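Local atomic coordinates of pantothenate kinase (Coxiella burnetii, PDB entry 3TQC), a protein that catalyses the ATP-dependent phosphorylation of pantothenate to 4'-phosphopantothenate, the first step in the biosynthesis of coenzyme A. Residues S117-P120 against D121-N124; M146-G150 against F151-Y155; M157-L160 against L161-L164; V178-H181 against H182-D185. All blocks are in the same frame, centred on the assembly; numbering follows the deposited sequence.

Interaction 1: residues S117-P120 against D121-N124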
# COMPACT_ATOMS: atom_id res chain seq x y z
N SER B 117 -21.06 11.59 -4.38
CA SER B 117 -21.50 11.97 -5.70
C SER B 117 -22.03 13.42 -5.75
O SER B 117 -22.16 13.98 -6.82
CB SER B 117 -22.55 10.99 -6.21
OG SER B 117 -23.85 11.35 -5.78
N ARG B 118 -22.32 14.01 -4.59
CA ARG B 118 -22.84 15.39 -4.54
C ARG B 118 -21.84 16.46 -4.98
O ARG B 118 -22.25 17.56 -5.33
CB ARG B 118 -23.33 15.73 -3.12
CG ARG B 118 -22.21 16.13 -2.14
CD ARG B 118 -22.60 15.89 -0.66
NE ARG B 118 -23.78 16.64 -0.22
CZ ARG B 118 -23.77 17.88 0.27
NH1 ARG B 118 -22.64 18.59 0.35
NH2 ARG B 118 -24.90 18.43 0.67
N TRP B 119 -20.54 16.15 -4.96
CA TRP B 119 -19.52 17.13 -5.35
C TRP B 119 -19.22 17.11 -6.84
O TRP B 119 -18.91 16.06 -7.39
CB TRP B 119 -18.24 16.91 -4.55
CG TRP B 119 -18.34 17.52 -3.23
CD1 TRP B 119 -18.24 18.84 -2.92
CD2 TRP B 119 -18.61 16.84 -2.01
NE1 TRP B 119 -18.42 19.03 -1.58
CE2 TRP B 119 -18.65 17.81 -1.00
CE3 TRP B 119 -18.83 15.51 -1.69
CZ2 TRP B 119 -18.89 17.49 0.33
CZ3 TRP B 119 -19.08 15.19 -0.37
CH2 TRP B 119 -19.09 16.17 0.62
N PRO B 120 -19.28 18.28 -7.49
CA PRO B 120 -19.20 18.32 -8.94
C PRO B 120 -17.85 17.91 -9.53
O PRO B 120 -17.77 17.68 -10.73
CB PRO B 120 -19.54 19.79 -9.28
CG PRO B 120 -19.19 20.55 -8.08
CD PRO B 120 -19.49 19.63 -6.92
N ASP B 121 -16.79 17.82 -8.72
CA ASP B 121 -15.52 17.27 -9.22
C ASP B 121 -15.56 15.76 -9.35
O ASP B 121 -14.69 15.19 -9.99
CB ASP B 121 -14.33 17.66 -8.34
CG ASP B 121 -13.89 19.11 -8.56
OD1 ASP B 121 -14.36 19.74 -9.53
OD2 ASP B 121 -13.07 19.61 -7.75
N HIS B 122 -16.53 15.11 -8.72
CA HIS B 122 -16.59 13.66 -8.79
C HIS B 122 -17.99 13.10 -8.59
O HIS B 122 -18.23 12.32 -7.69
CB HIS B 122 -15.58 13.05 -7.82
CG HIS B 122 -15.63 13.60 -6.44
ND1 HIS B 122 -16.65 13.30 -5.55
CD2 HIS B 122 -14.77 14.39 -5.76
CE1 HIS B 122 -16.42 13.90 -4.40
NE2 HIS B 122 -15.29 14.58 -4.50
N PRO B 123 -18.92 13.47 -9.49
CA PRO B 123 -20.30 13.04 -9.35
C PRO B 123 -20.51 11.57 -9.68
O PRO B 123 -21.55 11.02 -9.32
CB PRO B 123 -21.02 13.90 -10.39
CG PRO B 123 -20.03 14.05 -11.47
CD PRO B 123 -18.70 14.16 -10.77
N ASN B 124 -19.56 10.95 -10.38
CA ASN B 124 -19.72 9.57 -10.83
C ASN B 124 -19.04 8.62 -9.87
O ASN B 124 -17.82 8.54 -9.83
CB ASN B 124 -19.20 9.39 -12.25
CG ASN B 124 -20.03 10.16 -13.25
OD1 ASN B 124 -21.25 10.25 -13.11
ND2 ASN B 124 -19.38 10.72 -14.27
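Trp119 and His122 meet side by side at the two ends of a type I beta turn, both side chains pointing the same way. The closest approach of the two side chains is not ring on ring: His122 CE1 rests 3.5 Å from Trp119 CB, at the root of the indole, and 4.0 Å from its CE3. The planes of the imidazole and the five-membered indole ring are inclined by 50°, and their centroids stand 5.8 Å apart, an oblique pairing, neither stacked nor edge-to-face. His122 sets CG between its own backbone N and carbonyl carbon (chi1 50°), which folds the imidazole back beneath the turn, so that Trp119 O lies over one of its faces. The same carbonyl accepts the bond that closes the turn, His122 N to Trp119 O at 2.9 Å. Pro120 takes the next corner of the turn, and its O lies 3.6 Å from Pro123 CD. Behind the turn the chain ends draw together again: Pro123 CA makes a CH contact of 3.3 Å with Ser117 O, and Ser117 CB packs at 3.3 Å against Pro123 O. The polar ends look elsewhere, His122 NE2 to Ser67 and Ser117 OG to Lys42 and Ala114. The loop joins helix 105-116 to strand 125-129, the outermost strand of the mixed sheet on that side within this chain, and lies against helix 52-84: Trp119 packs on Ser63 and Arg64, and His122 on Val70.

Interaction 2: residues M146-G150 against F151-Y155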
# COMPACT_ATOMS: atom_id res chain seq x y z
N MET B 146 -16.98 -24.78 1.11
CA MET B 146 -18.28 -24.17 1.42
C MET B 146 -18.40 -23.68 2.88
O MET B 146 -19.28 -22.88 3.19
CB MET B 146 -19.45 -25.10 1.10
CG MET B 146 -19.89 -25.09 -0.37
SD MET B 146 -20.60 -23.52 -0.97
CE MET B 146 -22.12 -23.45 -0.03
N LYS B 147 -17.53 -24.16 3.76
CA LYS B 147 -17.50 -23.68 5.15
C LYS B 147 -16.51 -22.52 5.30
O LYS B 147 -16.32 -21.99 6.39
CB LYS B 147 -17.15 -24.84 6.10
CG LYS B 147 -18.19 -25.11 7.22
CD LYS B 147 -19.57 -25.50 6.68
CE LYS B 147 -20.71 -25.35 7.74
NZ LYS B 147 -20.45 -25.99 9.08
N ARG B 148 -15.91 -22.11 4.18
CA ARG B 148 -14.84 -21.13 4.18
C ARG B 148 -15.15 -19.96 3.22
O ARG B 148 -14.25 -19.31 2.70
CB ARG B 148 -13.55 -21.83 3.75
CG ARG B 148 -13.18 -23.05 4.61
CD ARG B 148 -12.47 -22.67 5.91
NE ARG B 148 -11.14 -22.12 5.65
CZ ARG B 148 -10.20 -21.93 6.58
NH1 ARG B 148 -10.41 -22.27 7.86
NH2 ARG B 148 -9.02 -21.43 6.22
N LYS B 149 -16.43 -19.70 3.01
CA LYS B 149 -16.86 -18.64 2.13
C LYS B 149 -16.47 -17.35 2.81
O LYS B 149 -16.76 -17.18 3.98
CB LYS B 149 -18.38 -18.71 1.94
CG LYS B 149 -18.87 -18.41 0.53
CD LYS B 149 -20.32 -18.82 0.39
CE LYS B 149 -20.80 -18.74 -1.04
NZ LYS B 149 -22.27 -18.91 -1.16
N GLY B 150 -15.76 -16.47 2.11
CA GLY B 150 -15.26 -15.24 2.69
C GLY B 150 -13.80 -15.32 3.11
O GLY B 150 -13.15 -14.29 3.29
N PHE B 151 -13.30 -16.54 3.30
CA PHE B 151 -11.88 -16.75 3.56
C PHE B 151 -11.12 -16.54 2.25
O PHE B 151 -11.71 -16.62 1.18
CB PHE B 151 -11.62 -18.16 4.11
CG PHE B 151 -12.06 -18.36 5.55
CD1 PHE B 151 -11.11 -18.53 6.55
CD2 PHE B 151 -13.40 -18.38 5.89
CE1 PHE B 151 -11.50 -18.71 7.86
CE2 PHE B 151 -13.79 -18.57 7.20
CZ PHE B 151 -12.84 -18.72 8.19
N PRO B 152 -9.82 -16.25 2.32
CA PRO B 152 -9.13 -15.85 1.07
C PRO B 152 -9.22 -16.90 -0.05
O PRO B 152 -9.33 -16.54 -1.21
CB PRO B 152 -7.67 -15.68 1.49
CG PRO B 152 -7.72 -15.52 3.02
CD PRO B 152 -8.95 -16.22 3.51
N GLU B 153 -9.20 -18.18 0.32
CA GLU B 153 -9.18 -19.25 -0.66
C GLU B 153 -10.51 -19.40 -1.41
O GLU B 153 -10.61 -20.17 -2.36
CB GLU B 153 -8.75 -20.58 -0.02
CG GLU B 153 -9.64 -21.11 1.12
CD GLU B 153 -9.22 -20.65 2.52
OE1 GLU B 153 -8.49 -19.63 2.64
OE2 GLU B 153 -9.63 -21.30 3.51
N SER B 154 -11.53 -18.65 -0.97
CA SER B 154 -12.86 -18.70 -1.55
C SER B 154 -13.05 -17.69 -2.69
O SER B 154 -14.03 -17.79 -3.41
CB SER B 154 -13.92 -18.47 -0.48
OG SER B 154 -13.86 -17.16 0.04
N TYR B 155 -12.11 -16.75 -2.84
CA TYR B 155 -12.18 -15.72 -3.88
C TYR B 155 -11.35 -16.04 -5.10
O TYR B 155 -10.25 -16.58 -4.99
CB TYR B 155 -11.68 -14.36 -3.36
CG TYR B 155 -12.52 -13.79 -2.26
CD1 TYR B 155 -13.60 -12.95 -2.53
CD2 TYR B 155 -12.25 -14.10 -0.95
CE1 TYR B 155 -14.37 -12.42 -1.51
CE2 TYR B 155 -13.01 -13.60 0.07
CZ TYR B 155 -14.05 -12.76 -0.20
OH TYR B 155 -14.78 -12.29 0.85
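Glu153 OE2 is gripped by two nitrogens of Arg148: NE approaches at 2.7 Å, nearly in line with the carboxylate C-O bond, and NH2 at 2.8 Å on the syn lone pair. The oxygen lies almost in the guanidinium plane, and the side-on salt bridge spends two N-H groups on this single atom. One face of the same guanidinium is stacked on Phe151, with planes 22° apart and Arg148 CZ 4.1 Å from the ring centroid. The cation is off-centre, its carbon over Phe151 CD1, while Arg148 CD sits squarely above the ring as a CH-pi contact. Bends at chi2 and chi3 fold the arginine chain back over the phenylalanine, and Glu153, bent at chi2 as well, reaches the guanidinium edge; phenyl ring and carboxylate together hold the guanidinium against rotation. Phe151 N bonds to Arg148 O at 3.0 Å and closes a beta turn. Ser154 OG then ties this turn to the next one: it accepts from Gly150 N at 2.9 Å and donates to Phe151 O, at a modelled distance (2.5 Å) too short to be taken literally. Tyr155 brings the edge of its ring to Gly150 O, which CE2 meets at 3.3 Å. Helix 271-294 flanks the phenylalanine through Asn289 and Asn293. The backbone from Arg148 to Phe151 is a classic type II beta turn, with Gly150 at the third position, where positive phi favours glycine, and it runs directly into a 3-10 turn at 152-154, leaving the Tyr155 side chain about 10 Å from the bound ADP.

Interaction 3: residues M157-L160 against L161-L164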
# COMPACT_ATOMS: atom_id res chain seq x y z
N MET B 157 -9.05 -14.50 -6.94
CA MET B 157 -8.18 -13.33 -6.82
C MET B 157 -7.66 -12.84 -8.16
O MET B 157 -7.60 -11.65 -8.39
CB MET B 157 -7.01 -13.60 -5.86
CG MET B 157 -6.29 -12.35 -5.35
SD MET B 157 -7.34 -11.16 -4.47
CE MET B 157 -8.49 -12.31 -3.72
N PRO B 158 -7.27 -13.76 -9.06
CA PRO B 158 -6.81 -13.23 -10.34
C PRO B 158 -7.89 -12.39 -11.04
O PRO B 158 -7.58 -11.40 -11.69
CB PRO B 158 -6.48 -14.49 -11.16
CG PRO B 158 -6.28 -15.57 -10.15
CD PRO B 158 -7.10 -15.22 -8.95
N SER B 159 -9.15 -12.78 -10.87
CA SER B 159 -10.25 -12.04 -11.47
C SER B 159 -10.44 -10.66 -10.81
O SER B 159 -10.68 -9.65 -11.49
CB SER B 159 -11.54 -12.86 -11.41
OG SER B 159 -12.60 -12.10 -11.92
N LEU B 160 -10.34 -10.60 -9.49
CA LEU B 160 -10.46 -9.33 -8.82
C LEU B 160 -9.30 -8.42 -9.23
O LEU B 160 -9.53 -7.25 -9.51
CB LEU B 160 -10.49 -9.51 -7.30
CG LEU B 160 -10.47 -8.28 -6.40
CD1 LEU B 160 -11.55 -7.30 -6.77
CD2 LEU B 160 -10.64 -8.74 -4.96
N LEU B 161 -8.07 -8.93 -9.28
CA LEU B 161 -6.93 -8.07 -9.60
C LEU B 161 -6.99 -7.62 -11.06
O LEU B 161 -6.58 -6.52 -11.38
CB LEU B 161 -5.61 -8.79 -9.33
CG LEU B 161 -5.39 -9.13 -7.85
CD1 LEU B 161 -4.11 -9.99 -7.67
CD2 LEU B 161 -5.30 -7.86 -7.01
N ARG B 162 -7.55 -8.45 -11.93
CA ARG B 162 -7.71 -8.09 -13.32
C ARG B 162 -8.70 -6.92 -13.48
O ARG B 162 -8.48 -6.01 -14.29
CB ARG B 162 -8.16 -9.31 -14.12
CG ARG B 162 -8.54 -9.04 -15.58
CD ARG B 162 -9.18 -10.30 -16.22
NE ARG B 162 -10.27 -10.88 -15.42
CZ ARG B 162 -11.50 -10.36 -15.30
NH1 ARG B 162 -11.85 -9.23 -15.91
NH2 ARG B 162 -12.40 -10.99 -14.54
N VAL B 163 -9.77 -6.96 -12.71
CA VAL B 163 -10.76 -5.88 -12.73
C VAL B 163 -10.18 -4.59 -12.17
O VAL B 163 -10.32 -3.52 -12.77
CB VAL B 163 -12.03 -6.27 -11.98
CG1 VAL B 163 -12.80 -5.03 -11.61
CG2 VAL B 163 -12.88 -7.23 -12.85
N LEU B 164 -9.52 -4.66 -11.02
CA LEU B 164 -8.92 -3.45 -10.48
C LEU B 164 -7.84 -2.93 -11.42
O LEU B 164 -7.75 -1.74 -11.69
CB LEU B 164 -8.38 -3.71 -9.09
CG LEU B 164 -9.53 -4.08 -8.14
CD1 LEU B 164 -9.02 -4.56 -6.78
CD2 LEU B 164 -10.44 -2.88 -7.96
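Leu160 and Leu164 meet one helical turn apart, methyl against methyl, with CD1 of Leu160 3.7 Å from CD1 of Leu164. Their conformations differ: Leu160 carries CG anti to the backbone N (chi1 174°), whereas Leu164 turns CG beside its own N and anti to the carbonyl carbon (chi1 -63°), and the second leucine thereby leans back toward the first. Leu161 shares the conformation of Leu164 and leans back likewise, its CG 3.4 Å from Met157 O and its CD1 4.0 Å from Met157 CG. Met157 places CG anti to its N and then bends at chi2 and chi3; CG, rather than the sulfur or the terminal methyl, comes closest. A polar pair occupies another side of the helix. Arg162 starts out extended and kinks at chi3 (50°), doubling its guanidinium back over the helix until Ser159 O lies over one face and NH2 reaches Ser159 OG at 2.9 Å, a weak, strongly bent hydrogen bond. Regular i to i+4 backbone bonds underlie all of this, among them Leu164 N to Leu160 O at 3.0 Å. These residues form the first turns of helix 157-168, where Asp156 OD1, just ahead of the helix, accepts from Ser159 N. Val163 packs on Val174 and Ile176 of strand 174-180, the next strand in the chain, while Leu160 touches Thr130, just beyond strand 125-129.

Interaction 4: residues V178-H181 against H182-D185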
# COMPACT_ATOMS: atom_id res chain seq x y z
N VAL B 178 -21.54 -10.54 -10.19
CA VAL B 178 -22.57 -10.21 -9.20
C VAL B 178 -22.84 -11.41 -8.30
O VAL B 178 -23.01 -12.52 -8.78
CB VAL B 178 -23.87 -9.78 -9.92
CG1 VAL B 178 -25.02 -9.59 -8.91
CG2 VAL B 178 -23.62 -8.51 -10.74
N TYR B 179 -22.87 -11.16 -7.00
CA TYR B 179 -23.20 -12.16 -5.99
C TYR B 179 -24.59 -11.89 -5.38
O TYR B 179 -24.87 -10.77 -4.96
CB TYR B 179 -22.15 -12.12 -4.89
CG TYR B 179 -22.32 -13.17 -3.82
CD1 TYR B 179 -21.88 -14.47 -4.01
CD2 TYR B 179 -22.90 -12.85 -2.60
CE1 TYR B 179 -22.05 -15.44 -3.03
CE2 TYR B 179 -23.06 -13.79 -1.61
CZ TYR B 179 -22.64 -15.09 -1.83
OH TYR B 179 -22.78 -16.02 -0.84
N SER B 180 -25.44 -12.90 -5.35
CA SER B 180 -26.74 -12.82 -4.66
C SER B 180 -26.66 -13.45 -3.28
O SER B 180 -26.44 -14.67 -3.15
CB SER B 180 -27.81 -13.56 -5.43
OG SER B 180 -28.91 -13.78 -4.56
N HIS B 181 -26.87 -12.64 -2.24
CA HIS B 181 -26.98 -13.14 -0.87
C HIS B 181 -28.22 -14.02 -0.71
O HIS B 181 -28.23 -14.94 0.11
CB HIS B 181 -27.02 -11.97 0.12
CG HIS B 181 -25.74 -11.19 0.19
ND1 HIS B 181 -24.60 -11.67 0.80
CD2 HIS B 181 -25.43 -9.95 -0.26
CE1 HIS B 181 -23.64 -10.77 0.71
NE2 HIS B 181 -24.12 -9.71 0.08
N HIS B 182 -29.24 -13.73 -1.50
CA HIS B 182 -30.48 -14.48 -1.47
C HIS B 182 -30.25 -15.92 -1.92
O HIS B 182 -30.73 -16.86 -1.28
CB HIS B 182 -31.52 -13.79 -2.36
CG HIS B 182 -32.89 -14.36 -2.25
ND1 HIS B 182 -33.69 -14.19 -1.14
CD2 HIS B 182 -33.63 -15.10 -3.12
CE1 HIS B 182 -34.85 -14.79 -1.33
NE2 HIS B 182 -34.84 -15.35 -2.52
N TYR B 183 -29.54 -16.08 -3.03
CA TYR B 183 -29.20 -17.39 -3.56
C TYR B 183 -27.88 -17.92 -3.00
O TYR B 183 -27.47 -19.04 -3.31
CB TYR B 183 -29.15 -17.34 -5.08
CG TYR B 183 -30.46 -16.85 -5.68
CD1 TYR B 183 -31.64 -17.57 -5.48
CD2 TYR B 183 -30.52 -15.68 -6.42
CE1 TYR B 183 -32.85 -17.12 -6.01
CE2 TYR B 183 -31.72 -15.23 -6.96
CZ TYR B 183 -32.88 -15.95 -6.75
OH TYR B 183 -34.07 -15.50 -7.27
N TYR B 184 -27.22 -17.11 -2.17
CA TYR B 184 -25.95 -17.47 -1.53
C TYR B 184 -24.97 -17.98 -2.58
O TYR B 184 -24.35 -19.03 -2.42
CB TYR B 184 -26.21 -18.54 -0.48
CG TYR B 184 -25.07 -18.80 0.46
CD1 TYR B 184 -24.51 -17.77 1.20
CD2 TYR B 184 -24.58 -20.09 0.63
CE1 TYR B 184 -23.46 -18.02 2.08
CE2 TYR B 184 -23.55 -20.35 1.50
CZ TYR B 184 -22.99 -19.32 2.23
OH TYR B 184 -21.96 -19.59 3.09
N ASP B 185 -24.87 -17.23 -3.68
CA ASP B 185 -24.10 -17.66 -4.82
C ASP B 185 -23.88 -16.54 -5.85
O ASP B 185 -24.62 -15.56 -5.88
CB ASP B 185 -24.79 -18.86 -5.49
CG ASP B 185 -23.82 -19.76 -6.23
OD1 ASP B 185 -22.63 -19.39 -6.37
OD2 ASP B 185 -24.26 -20.84 -6.68
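Ser180 and Asp185 form the closing pair of a beta hairpin with a G1 beta bulge, Tyr184 and Asp185 together facing Ser180. The pair is antiparallel and hydrogen-bonded: Ser180 N gives to Asp185 O at 2.8 Å, and Asp185 N returns a bond to Ser180 O at 3.0 Å. Tyr184 takes the left-handed backbone conformation that is more often left to glycine at this place in the bulge. Tyr179 and Tyr184 lie side by side and point the same way, each with CG anti to its backbone N (chi1 -177° and -167°). Tyr179 slants across the backbone of the returning strand, its CE1 3.4 Å from Asp185 N, and carries its hydroxyl obliquely to the other ring, where OH stands 3.2 Å from Tyr184 CD1. That hydroxyl is bonded to Lys149, whose ammonium also makes a cation-pi contact with Tyr184. The His181 ring turns one face to Tyr179 CD2, and its side chain comes within about 6 Å of the bound ADP. Tyr183 and His182 project elsewhere; Tyr183 offers one face to His182 CD2, while the far end of that imidazole is bonded to Asp258. Ser180 ties the hairpin tip through its side chain: its OG accepts a nearly straight bond of 2.8 Å from Tyr183 N (171°) and sits obliquely to the Tyr183 ring, 3.1 Å from CD2.

Overall arrangement
The four contacts follow one another in series along the chain, none nested or crossing. Interaction 1 closes the loop between helix 105-116 and strand 125-129. It stands apart, its centre about 35 Å from that of interaction 2 and on the opposite side of the chain's centre. Interaction 2 shapes the connection from helix 137-142 to helix 157-168, whose opening turns are interaction 3. The chain then passes into strand 174-180, and interaction 4 turns it into strand 185-187 of the small antiparallel sheet. Interactions 2 and 4 touch through Lys149, and Met146 packs on Tyr184.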